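Local coordinates for SsfS6 (Streptomyces sp. SF2575, PDB 4FZR), which is a GT-B-fold protein of the erythromycin biosynthesis protein CIII-like family, built from two Rossmann-like domains, at residues E98-G101 and R102-R106; G23-E26 and G27-M30. All coordinates share one frame; numbering follows the deposited sequence.

Contact 1 of 2, residues E98-G101 and R102-R106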
loop_
_atom_site.group_PDB
_atom_site.type_symbol
_atom_site.label_atom_id
_atom_site.label_comp_id
_atom_site.label_asym_id
_atom_site.label_seq_id
_atom_site.Cartn_x
_atom_site.Cartn_y
_atom_site.Cartn_z
ATOM N N GLU A 98 -5.665 18.587 28.630
ATOM C CA GLU A 98 -4.300 19.077 28.767
ATOM C C GLU A 98 -3.383 17.948 29.223
ATOM O O GLU A 98 -2.233 17.854 28.795
ATOM C CB GLU A 98 -4.250 20.246 29.753
ATOM C CG GLU A 98 -4.991 21.487 29.260
ATOM C CD GLU A 98 -5.237 22.517 30.353
ATOM O OE1 GLU A 98 -5.377 22.125 31.531
ATOM O OE2 GLU A 98 -5.294 23.722 30.027
ATOM N N HIS A 99 -3.903 17.090 30.094
ATOM C CA HIS A 99 -3.169 15.921 30.557
ATOM C C HIS A 99 -2.751 15.062 29.363
ATOM O O HIS A 99 -1.584 14.696 29.220
ATOM C CB HIS A 99 -4.043 15.112 31.515
ATOM C CG HIS A 99 -3.396 13.863 32.020
ATOM N ND1 HIS A 99 -3.852 12.603 31.690
ATOM C CD2 HIS A 99 -2.335 13.672 32.839
ATOM C CE1 HIS A 99 -3.098 11.695 32.279
ATOM N NE2 HIS A 99 -2.167 12.316 32.983
ATOM N N ILE A 100 -3.720 14.752 28.508
ATOM C CA ILE A 100 -3.472 14.012 27.276
ATOM C C ILE A 100 -2.430 14.710 26.408
ATOM O O ILE A 100 -1.501 14.076 25.906
ATOM C CB ILE A 100 -4.768 13.862 26.460
ATOM C CG1 ILE A 100 -5.689 12.831 27.114
ATOM C CG2 ILE A 100 -4.457 13.454 25.023
ATOM C CD1 ILE A 100 -7.060 12.737 26.478
ATOM N N GLY A 101 -2.594 16.017 26.236
ATOM C CA GLY A 101 -1.688 16.807 25.422
ATOM C C GLY A 101 -0.242 16.705 25.869
ATOM O O GLY A 101 0.663 16.596 25.044
ATOM N N ARG A 102 -0.021 16.741 27.178
ATOM C CA ARG A 102 1.332 16.668 27.717
ATOM C C ARG A 102 1.928 15.283 27.473
ATOM O O ARG A 102 3.133 15.146 27.270
ATOM C CB ARG A 102 1.343 17.017 29.208
ATOM C CG ARG A 102 0.913 18.451 29.499
ATOM C CD ARG A 102 1.225 18.867 30.930
ATOM N NE ARG A 102 0.457 18.110 31.916
ATOM C CZ ARG A 102 -0.769 18.430 32.325
ATOM N NH1 ARG A 102 -1.388 19.497 31.834
ATOM N NH2 ARG A 102 -1.382 17.679 33.227
ATOM N N GLY A 103 1.077 14.261 27.486
ATOM C CA GLY A 103 1.498 12.917 27.135
ATOM C C GLY A 103 2.093 12.888 25.740
ATOM O O GLY A 103 3.226 12.452 25.544
ATOM N N TYR A 104 1.324 13.365 24.766
ATOM C CA TYR A 104 1.795 13.447 23.388
ATOM C C TYR A 104 3.077 14.265 23.273
ATOM O O TYR A 104 3.894 14.032 22.382
ATOM C CB TYR A 104 0.714 14.044 22.488
ATOM C CG TYR A 104 -0.398 13.079 22.157
ATOM C CD1 TYR A 104 -0.145 11.918 21.435
ATOM C CD2 TYR A 104 -1.703 13.334 22.554
ATOM C CE1 TYR A 104 -1.161 11.035 21.125
ATOM C CE2 TYR A 104 -2.725 12.458 22.250
ATOM C CZ TYR A 104 -2.450 11.311 21.536
ATOM O OH TYR A 104 -3.470 10.441 21.232
ATOM N N GLY A 105 3.247 15.229 24.172
ATOM C CA GLY A 105 4.453 16.036 24.193
ATOM C C GLY A 105 5.650 15.233 24.665
ATOM O O GLY A 105 6.772 15.431 24.200
ATOM N N ARG A 106 5.411 14.317 25.595
ATOM C CA ARG A 106 6.488 13.513 26.153
ATOM C C ARG A 106 6.825 12.340 25.242
ATOM O O ARG A 106 7.917 11.781 25.324
ATOM C CB ARG A 106 6.115 13.017 27.550
ATOM C CG ARG A 106 5.954 14.135 28.565
ATOM C CD ARG A 106 5.943 13.608 29.985
ATOM N NE ARG A 106 4.715 12.887 30.312
ATOM C CZ ARG A 106 3.593 13.465 30.734
ATOM N NH1 ARG A 106 3.526 14.784 30.872
ATOM N NH2 ARG A 106 2.530 12.724 31.011
#
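One face of the R102 guanidinium lies over the backbone of the preceding turn. E98 O sits 3.5 Å above the guanidinium plane of R102, near the margin of the group rather than over its middle, and H99 CA lies over the same face. The side chain bends at chi3 (-65°), which folds the group back along the helix. NH1 of R102 then meets CB of E98 at 3.6 Å, while the E98 carboxylate and R102 stay apart: E98 OE1 to R102 NH1 is 4.8 Å, too far for a salt bridge. NH2 of R102 comes to the edge of the H99 ring, near its plane, and the two flat groups are turned 70° apart. H99 NE2 is hydrogen-bonded to T87 OG1. The I100 and Y104 side chains leave the helix together, one alongside the other. CG2 of I100 approaches the Y104 ring obliquely, 3.4 Å from CE2. Y104 OH is hydrogen-bonded to E331 OE1. Four i to i+4 backbone bonds hold the helix through these residues, from R102 N to G105 N. The straightest is Y104 N to I100 O (3.1 Å, 166°). This is regular alpha-helix, part of the long helix 93-122 of the N-terminal GT-B domain.

Contact 2 of 2, residues G23-E26 and G27-M30; sequences GCSE and GFVM
F28 and S25 meet through both backbone and side chain. Among the hydrogen bonds, F28 N donates to S25 O at 3.1 Å, from well above the carbonyl plane. E26 O takes two donors. M30 N to E26 O is 3.0 Å, with a nearly straight N-H angle of 169°. V29 N to E26 O is 3.1 Å, the donor far above the carbonyl plane. The i to i+3 bonds of F28 and V29 and the i to i+4 bond of M30 wind the chain into a short, irregular helical turn.

The side-chain contacts are mostly van der Waals. S25 OG lies oblique to the F28 ring, a tight 3.0 Å from F28 CD2. The S25 chi1 of 54° turns OG toward that ring. CG2 of V29 packs on S25 O at 3.3 Å, and also nears G23 N. The selenomethionine M30 bends at chi3 (-53°), which brings CE back over E26. M30 CE lies 3.4 Å from E26 O and 3.9 Å from E26 CB.

The turn follows strand 17-21 of the parallel sheet and opens the short, weakly bonded helix 26-29. V29 packs on V58 of helix 55-60, and E26 and M30 both touch T57 there. C24 O accepts a hydrogen bond from N53, in the loop before that helix, while F28 touches I152, R153 and E331 in loops.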
loop_
_atom_site.group_PDB
_atom_site.type_symbol
_atom_site.label_atom_id
_atom_site.label_comp_id
_atom_site.label_asym_id
_atom_site.label_seq_id
_atom_site.Cartn_x
_atom_site.Cartn_y
_atom_site.Cartn_z
ATOM N N GLY A 23 2.898 7.680 14.900
ATOM C CA GLY A 23 2.808 7.438 16.331
ATOM C C GLY A 23 3.274 6.072 16.800
ATOM O O GLY A 23 4.169 5.465 16.209
ATOM N N CYS A 24 2.667 5.589 17.881
ATOM C CA CYS A 24 3.067 4.318 18.482
ATOM C C CYS A 24 1.908 3.324 18.581
ATOM O O CYS A 24 2.065 2.234 19.129
ATOM C CB CYS A 24 3.676 4.551 19.869
ATOM S SG CYS A 24 2.521 5.214 21.094
ATOM N N SER A 25 0.748 3.700 18.049
ATOM C CA SER A 25 -0.385 2.783 17.981
ATOM C C SER A 25 -0.986 2.778 16.581
ATOM O O SER A 25 -0.829 3.734 15.823
ATOM C CB SER A 25 -1.444 3.161 19.017
ATOM O OG SER A 25 -1.820 4.519 18.891
ATOM N N GLU A 26 -1.681 1.696 16.250
ATOM C CA GLU A 26 -2.190 1.485 14.899
ATOM C C GLU A 26 -3.180 2.556 14.455
ATOM O O GLU A 26 -3.209 2.929 13.281
ATOM C CB GLU A 26 -2.835 0.102 14.792
ATOM C CG GLU A 26 -1.897 -0.960 14.252
ATOM C CD GLU A 26 -2.420 -2.365 14.459
ATOM O OE1 GLU A 26 -3.579 -2.633 14.074
ATOM O OE2 GLU A 26 -1.673 -3.201 15.012
ATOM N N GLY A 27 -3.988 3.048 15.386
ATOM C CA GLY A 27 -5.003 4.032 15.059
ATOM C C GLY A 27 -4.410 5.371 14.669
ATOM O O GLY A 27 -5.096 6.211 14.088
ATOM N N PHE A 28 -3.135 5.570 14.984
ATOM C CA PHE A 28 -2.455 6.819 14.665
ATOM C C PHE A 28 -1.524 6.661 13.463
ATOM O O PHE A 28 -1.000 7.643 12.941
ATOM C CB PHE A 28 -1.667 7.311 15.882
ATOM C CG PHE A 28 -2.523 7.594 17.088
ATOM C CD1 PHE A 28 -3.841 8.006 16.948
ATOM C CD2 PHE A 28 -2.008 7.442 18.364
ATOM C CE1 PHE A 28 -4.625 8.264 18.063
ATOM C CE2 PHE A 28 -2.786 7.696 19.479
ATOM C CZ PHE A 28 -4.096 8.109 19.329
ATOM N N VAL A 29 -1.323 5.424 13.021
ATOM C CA VAL A 29 -0.432 5.156 11.902
ATOM C C VAL A 29 -1.221 4.888 10.622
ATOM O O VAL A 29 -0.966 5.494 9.583
ATOM C CB VAL A 29 0.482 3.955 12.200
ATOM C CG1 VAL A 29 1.309 3.598 10.976
ATOM C CG2 VAL A 29 1.388 4.267 13.378
HETATM N N MSE A 30 -2.198 3.996 10.718
HETATM C CA MSE A 30 -2.956 3.546 9.555
HETATM C C MSE A 30 -3.634 4.670 8.767
HETATM O O MSE A 30 -3.715 4.599 7.541
HETATM C CB MSE A 30 -4.005 2.515 9.985
HETATM C CG MSE A 30 -3.416 1.161 10.369
HETATM SE SE MSE A 30 -4.782 -0.147 10.877
HETATM C CE MSE A 30 -5.722 0.895 12.235
#

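In the fold
Both contacts are local, but contact 1 is regular helix and contact 2 a loop winding into a short one. Contact 1 is mostly buried and lies within one long helix. Contact 2 is only partly buried, with E26 and G27 exposed, and it follows strand 17-21. It is nearer the middle of the chain, its centre about 7 Å from the chain centre against about 17 Å for contact 1. Regular i to i+4 bonds and a folded-back arginine mark contact 1, whereas contact 2 has two i to i+3 bonds, one i to i+4 bond, and E26 O shared by two donors. Their centres are about 16 Å apart, yet they touch: Y104 OH packs on F28 CZ at 3.1 Å. Y104 and F28 also share R153 and E331 as neighbours.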